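Mandelate racemase/muconate lactonizing enzyme-like protein (Rubrobacter xylanophilus DSM 9941, PDB 3CYJ) is an enolase-superfamily protein that pairs an N-terminal capping domain with a barrel domain holding a sodium ion. Local coordinates at residues E24-L29 and D194-Y199; G138-Y143 and E317-H322. All coordinates share one frame; numbering follows the deposited sequence.

Contact 1: residues E24-L29 and D194-Y199. With NA (sodium ion), chain E.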
# COMPACT_ATOMS: atom_id res chain seq x y z
N GLU A 24 -42.54 14.40 -1.33
CA GLU A 24 -41.30 14.12 -0.58
C GLU A 24 -40.05 14.22 -1.45
O GLU A 24 -40.07 13.93 -2.64
CB GLU A 24 -41.38 12.74 0.11
CG GLU A 24 -42.42 12.68 1.26
CD GLU A 24 -42.52 11.29 1.87
OE1 GLU A 24 -41.70 10.43 1.51
OE2 GLU A 24 -43.39 11.02 2.72
N SER A 25 -38.94 14.61 -0.84
CA SER A 25 -37.71 14.69 -1.62
C SER A 25 -36.51 14.54 -0.68
O SER A 25 -36.64 14.64 0.55
CB SER A 25 -37.64 15.99 -2.38
OG SER A 25 -37.51 17.06 -1.45
N ASP A 26 -35.35 14.31 -1.28
CA ASP A 26 -34.15 14.23 -0.51
C ASP A 26 -33.13 14.92 -1.40
O ASP A 26 -33.52 15.55 -2.44
CB ASP A 26 -33.78 12.78 -0.12
CG ASP A 26 -33.58 11.85 -1.32
OD1 ASP A 26 -33.09 12.30 -2.38
OD2 ASP A 26 -33.89 10.64 -1.18
N GLY A 27 -31.85 14.80 -1.03
CA GLY A 27 -30.82 15.48 -1.77
C GLY A 27 -30.80 15.14 -3.25
O GLY A 27 -30.48 15.97 -4.03
N THR A 28 -31.14 13.93 -3.66
CA THR A 28 -31.01 13.61 -5.06
C THR A 28 -32.29 13.06 -5.73
O THR A 28 -32.21 12.56 -6.85
CB THR A 28 -29.82 12.57 -5.30
OG1 THR A 28 -29.96 11.48 -4.39
CG2 THR A 28 -28.45 13.17 -5.08
N LEU A 29 -33.45 13.12 -5.07
CA LEU A 29 -34.65 12.54 -5.66
C LEU A 29 -35.97 13.11 -5.10
O LEU A 29 -36.01 13.60 -3.98
CB LEU A 29 -34.61 11.02 -5.55
CG LEU A 29 -35.57 10.17 -6.42
CD1 LEU A 29 -35.11 10.04 -7.83
CD2 LEU A 29 -35.70 8.79 -5.85
N ASP A 194 -29.02 12.69 6.47
CA ASP A 194 -28.83 11.87 5.31
C ASP A 194 -28.77 12.79 4.09
O ASP A 194 -29.68 13.56 3.87
CB ASP A 194 -29.96 10.84 5.21
CG ASP A 194 -29.79 9.87 4.04
OD1 ASP A 194 -28.82 9.94 3.21
OD2 ASP A 194 -30.69 9.04 3.88
N ALA A 195 -27.68 12.68 3.31
CA ALA A 195 -27.44 13.58 2.17
C ALA A 195 -27.81 12.88 0.84
O ALA A 195 -27.89 13.53 -0.22
CB ALA A 195 -25.99 14.06 2.15
N ASN A 196 -28.03 11.56 0.91
CA ASN A 196 -28.39 10.77 -0.26
C ASN A 196 -27.47 11.10 -1.45
O ASN A 196 -27.96 11.34 -2.58
CB ASN A 196 -29.87 11.02 -0.64
CG ASN A 196 -30.83 10.44 0.40
OD1 ASN A 196 -31.20 9.27 0.28
ND2 ASN A 196 -31.14 11.20 1.48
N GLY A 197 -26.17 11.17 -1.16
CA GLY A 197 -25.13 11.40 -2.17
C GLY A 197 -25.10 12.78 -2.81
O GLY A 197 -24.56 12.94 -3.91
N ALA A 198 -25.64 13.78 -2.12
CA ALA A 198 -25.80 15.10 -2.72
C ALA A 198 -24.53 15.94 -2.87
O ALA A 198 -24.55 16.91 -3.64
CB ALA A 198 -26.87 15.91 -1.93
N TYR A 199 -23.48 15.63 -2.11
CA TYR A 199 -22.27 16.45 -2.05
C TYR A 199 -21.06 15.92 -2.84
O TYR A 199 -20.90 14.71 -3.02
CB TYR A 199 -21.79 16.55 -0.59
CG TYR A 199 -22.79 17.11 0.42
CD1 TYR A 199 -23.55 18.24 0.14
CD2 TYR A 199 -22.93 16.50 1.68
CE1 TYR A 199 -24.50 18.76 1.10
CE2 TYR A 199 -23.79 17.01 2.63
CZ TYR A 199 -24.59 18.13 2.35
OH TYR A 199 -25.44 18.56 3.32
NA NA E . -29.96 7.17 2.45
O HOH W 1 -31.04 13.86 1.44
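Asp26 and Asn196 lie flat against each other: the carboxylate and the amide are stacked with their planes 15° apart, and Asp26 CG sits 3.5 Å from Asn196 CG. Asp26 OD2 and Asn196 OD1, both acceptors, make no bond to each other; OD2 instead forms a salt bridge with Arg90 of the second subunit. The direct hydrogen bond across the contact runs from Thr28 OG1 to Asn196 O, 2.7 Å, arriving in the carbonyl plane with a C=O...donor angle of 154°. The same hydroxyl also bonds Arg90 of the second subunit, which thereby holds both Asp26 and Thr28. Beside this bond, Gly27 CA packs 4.0 Å from Ala198 CB. Here the backbones run close together, with Gly27 CA 3.8 Å from Ala195 O.

One water also joins the segments, accepting from Gly27 N and from Asn196 ND2 at 2.7 Å while donating to Asp194 O. Each partner is also shaped from within its own segment. Asp26 CG stands between its backbone N and carbonyl carbon (chi1 59°), which brings OD1 within 2.8 Å of Thr28 N, which meets it on its anti side in an Asx turn. A second Asx turn takes Asn196 N to Asp194 OD1, approached from above the carboxylate plane, while a type I' turn spans Ala195 to Ala198. Asp194 OD2 binds the sodium ion at 2.5 Å, with Glu221 and Glu222 as its other protein ligands. This is the enolase-superfamily arrangement, in which a loop of the N-terminal domain closes over metal ligands at the C-terminal ends of the barrel strands.

Contact 2: residues G138-Y143 and E317-H322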
# COMPACT_ATOMS: atom_id res chain seq x y z
N GLY A 138 -37.33 10.61 8.58
CA GLY A 138 -38.14 11.36 7.64
C GLY A 138 -37.44 12.67 7.32
O GLY A 138 -36.28 12.67 6.83
N GLY A 139 -38.10 13.79 7.59
CA GLY A 139 -37.42 15.11 7.57
C GLY A 139 -37.01 15.48 6.16
O GLY A 139 -35.91 16.05 5.95
N PHE A 140 -37.89 15.15 5.21
CA PHE A 140 -37.63 15.38 3.79
C PHE A 140 -37.36 16.85 3.50
O PHE A 140 -37.85 17.75 4.23
CB PHE A 140 -38.77 14.81 2.94
CG PHE A 140 -39.07 13.40 3.28
CD1 PHE A 140 -38.24 12.37 2.83
CD2 PHE A 140 -40.12 13.10 4.16
CE1 PHE A 140 -38.50 11.04 3.23
CE2 PHE A 140 -40.40 11.78 4.55
CZ PHE A 140 -39.59 10.74 4.08
N THR A 141 -36.58 17.06 2.44
CA THR A 141 -36.16 18.38 2.04
C THR A 141 -37.32 19.23 1.51
O THR A 141 -37.23 20.48 1.48
CB THR A 141 -34.96 18.34 1.05
OG1 THR A 141 -35.19 17.30 0.08
CG2 THR A 141 -33.64 18.09 1.81
N SER A 142 -38.41 18.58 1.14
CA SER A 142 -39.62 19.30 0.74
C SER A 142 -40.43 19.86 1.93
O SER A 142 -41.29 20.73 1.72
CB SER A 142 -40.54 18.37 -0.05
OG SER A 142 -40.86 17.28 0.79
N TYR A 143 -40.24 19.34 3.14
CA TYR A 143 -41.01 19.82 4.29
C TYR A 143 -40.74 21.29 4.63
O TYR A 143 -39.57 21.70 4.83
CB TYR A 143 -40.68 19.03 5.54
CG TYR A 143 -41.32 17.67 5.63
CD1 TYR A 143 -42.08 17.16 4.59
CD2 TYR A 143 -41.13 16.88 6.75
CE1 TYR A 143 -42.67 15.88 4.69
CE2 TYR A 143 -41.71 15.63 6.85
CZ TYR A 143 -42.46 15.13 5.82
OH TYR A 143 -43.02 13.86 5.96
N GLU A 317 -33.83 1.65 10.98
CA GLU A 317 -34.49 2.85 10.50
C GLU A 317 -36.01 2.65 10.48
O GLU A 317 -36.54 1.77 9.76
CB GLU A 317 -34.05 3.19 9.08
CG GLU A 317 -34.75 4.39 8.52
CD GLU A 317 -34.38 4.65 7.10
OE1 GLU A 317 -34.13 3.67 6.34
OE2 GLU A 317 -34.36 5.84 6.75
N TYR A 318 -36.68 3.47 11.28
CA TYR A 318 -38.14 3.50 11.28
C TYR A 318 -38.57 4.48 10.22
O TYR A 318 -38.83 5.65 10.51
CB TYR A 318 -38.66 3.96 12.67
CG TYR A 318 -40.13 3.81 12.82
CD1 TYR A 318 -40.72 2.53 12.96
CD2 TYR A 318 -40.95 4.93 12.77
CE1 TYR A 318 -42.12 2.38 13.06
CE2 TYR A 318 -42.34 4.79 12.86
CZ TYR A 318 -42.91 3.52 13.02
OH TYR A 318 -44.29 3.41 13.10
N PHE A 319 -38.59 4.02 8.97
CA PHE A 319 -38.74 4.95 7.84
C PHE A 319 -40.18 5.36 7.62
O PHE A 319 -41.06 4.51 7.47
CB PHE A 319 -38.17 4.32 6.55
CG PHE A 319 -38.15 5.29 5.38
CD1 PHE A 319 -37.57 6.55 5.52
CD2 PHE A 319 -38.70 4.95 4.17
CE1 PHE A 319 -37.52 7.46 4.47
CE2 PHE A 319 -38.65 5.85 3.07
CZ PHE A 319 -38.06 7.10 3.23
N HIS A 320 -40.42 6.66 7.64
CA HIS A 320 -41.79 7.19 7.52
C HIS A 320 -42.59 6.53 6.42
O HIS A 320 -43.58 5.86 6.69
CB HIS A 320 -41.79 8.72 7.33
CG HIS A 320 -43.13 9.29 6.99
ND1 HIS A 320 -44.19 9.31 7.88
CD2 HIS A 320 -43.60 9.85 5.84
CE1 HIS A 320 -45.25 9.84 7.29
NE2 HIS A 320 -44.91 10.19 6.06
N ASP A 321 -42.19 6.68 5.16
CA ASP A 321 -42.97 6.10 4.04
C ASP A 321 -43.41 4.68 4.33
O ASP A 321 -44.55 4.29 4.05
CB ASP A 321 -42.20 6.08 2.74
CG ASP A 321 -41.83 7.48 2.24
OD1 ASP A 321 -41.97 8.46 2.98
OD2 ASP A 321 -41.36 7.62 1.09
N HIS A 322 -42.49 3.90 4.90
CA HIS A 322 -42.66 2.47 4.99
C HIS A 322 -43.48 2.07 6.16
O HIS A 322 -44.36 1.21 6.02
CB HIS A 322 -41.32 1.76 5.02
CG HIS A 322 -40.58 1.88 3.73
ND1 HIS A 322 -39.30 1.40 3.55
CD2 HIS A 322 -40.95 2.46 2.55
CE1 HIS A 322 -38.92 1.66 2.31
NE2 HIS A 322 -39.90 2.30 1.69
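Phe140 points the edge of its ring at the junction where strand 313-319 turns into helix 320-329, meeting Phe319 CE1 and His320 CD2 near the ring plane, while Asp321 approaches obliquely. The junction belongs to the barrel domain of this enolase-type fold: the loop 138-143 follows strand 132-137, which runs parallel to and pairs with strand 313-319, so the contact joins the loop after one barrel strand to the strand-helix junction of its neighbour.

Phe319 CE1 lies 3.9 Å from Phe140 CZ, an apolar contact, the two side chains crossing obliquely. On the neighbouring part of the Phe140 edge, His320 CD2 comes to 4.0 Å from Phe140 CE2, the two side chains meeting at about a right angle. Phe319 itself occupies the N-cap position of helix 320-329. The anti arrangement of CG and backbone N in His320 (chi1 171°) extends the imidazole toward the loop, with CD2 also 4.1 Å from Tyr143 OH. Its NE2 bonds Asp21 on strand 8-26 of the N-terminal domain.

Within the loop, a type I turn from Phe140 to Tyr143, closed by Tyr143 N to Phe140 O, brings the tyrosine round to the edge of the Phe140 ring. Gly138 C covers one face of that ring, over its centre. Asp321 has its own polar anchor, OD2 bonding the indole NE1 of Trp31. Its other oxygen is closely approached by Glu24 OE1, possibly with a proton shared between them, and this OD1 stands 3.5 Å from Phe140 CZ, with carboxylate and ring planes 35° apart.

How the contacts relate
Both contacts involve loops at the ends of barrel strands, and their centres lie 12 Å apart. Contact 1 joins the N-terminal domain to the barrel and is partly buried; its polar bonds, water and metal-bound carboxylate fit a site that a second subunit also reaches. Contact 2 is buried, stays within the barrel, and rests on aromatic side chains, with the other chains of the assembly taking no part. Strand 8-26 bridges the two: Ser25 OG lies 2.8 Å from Thr141 OG1, a probable hydrogen bond, and Glu24 OE1 comes to 2.5 Å from Asp321 OD1, a like-charge pair that may share a proton. The segment 24-29 therefore leans on contact 2 at one end and on 194-199 at the other.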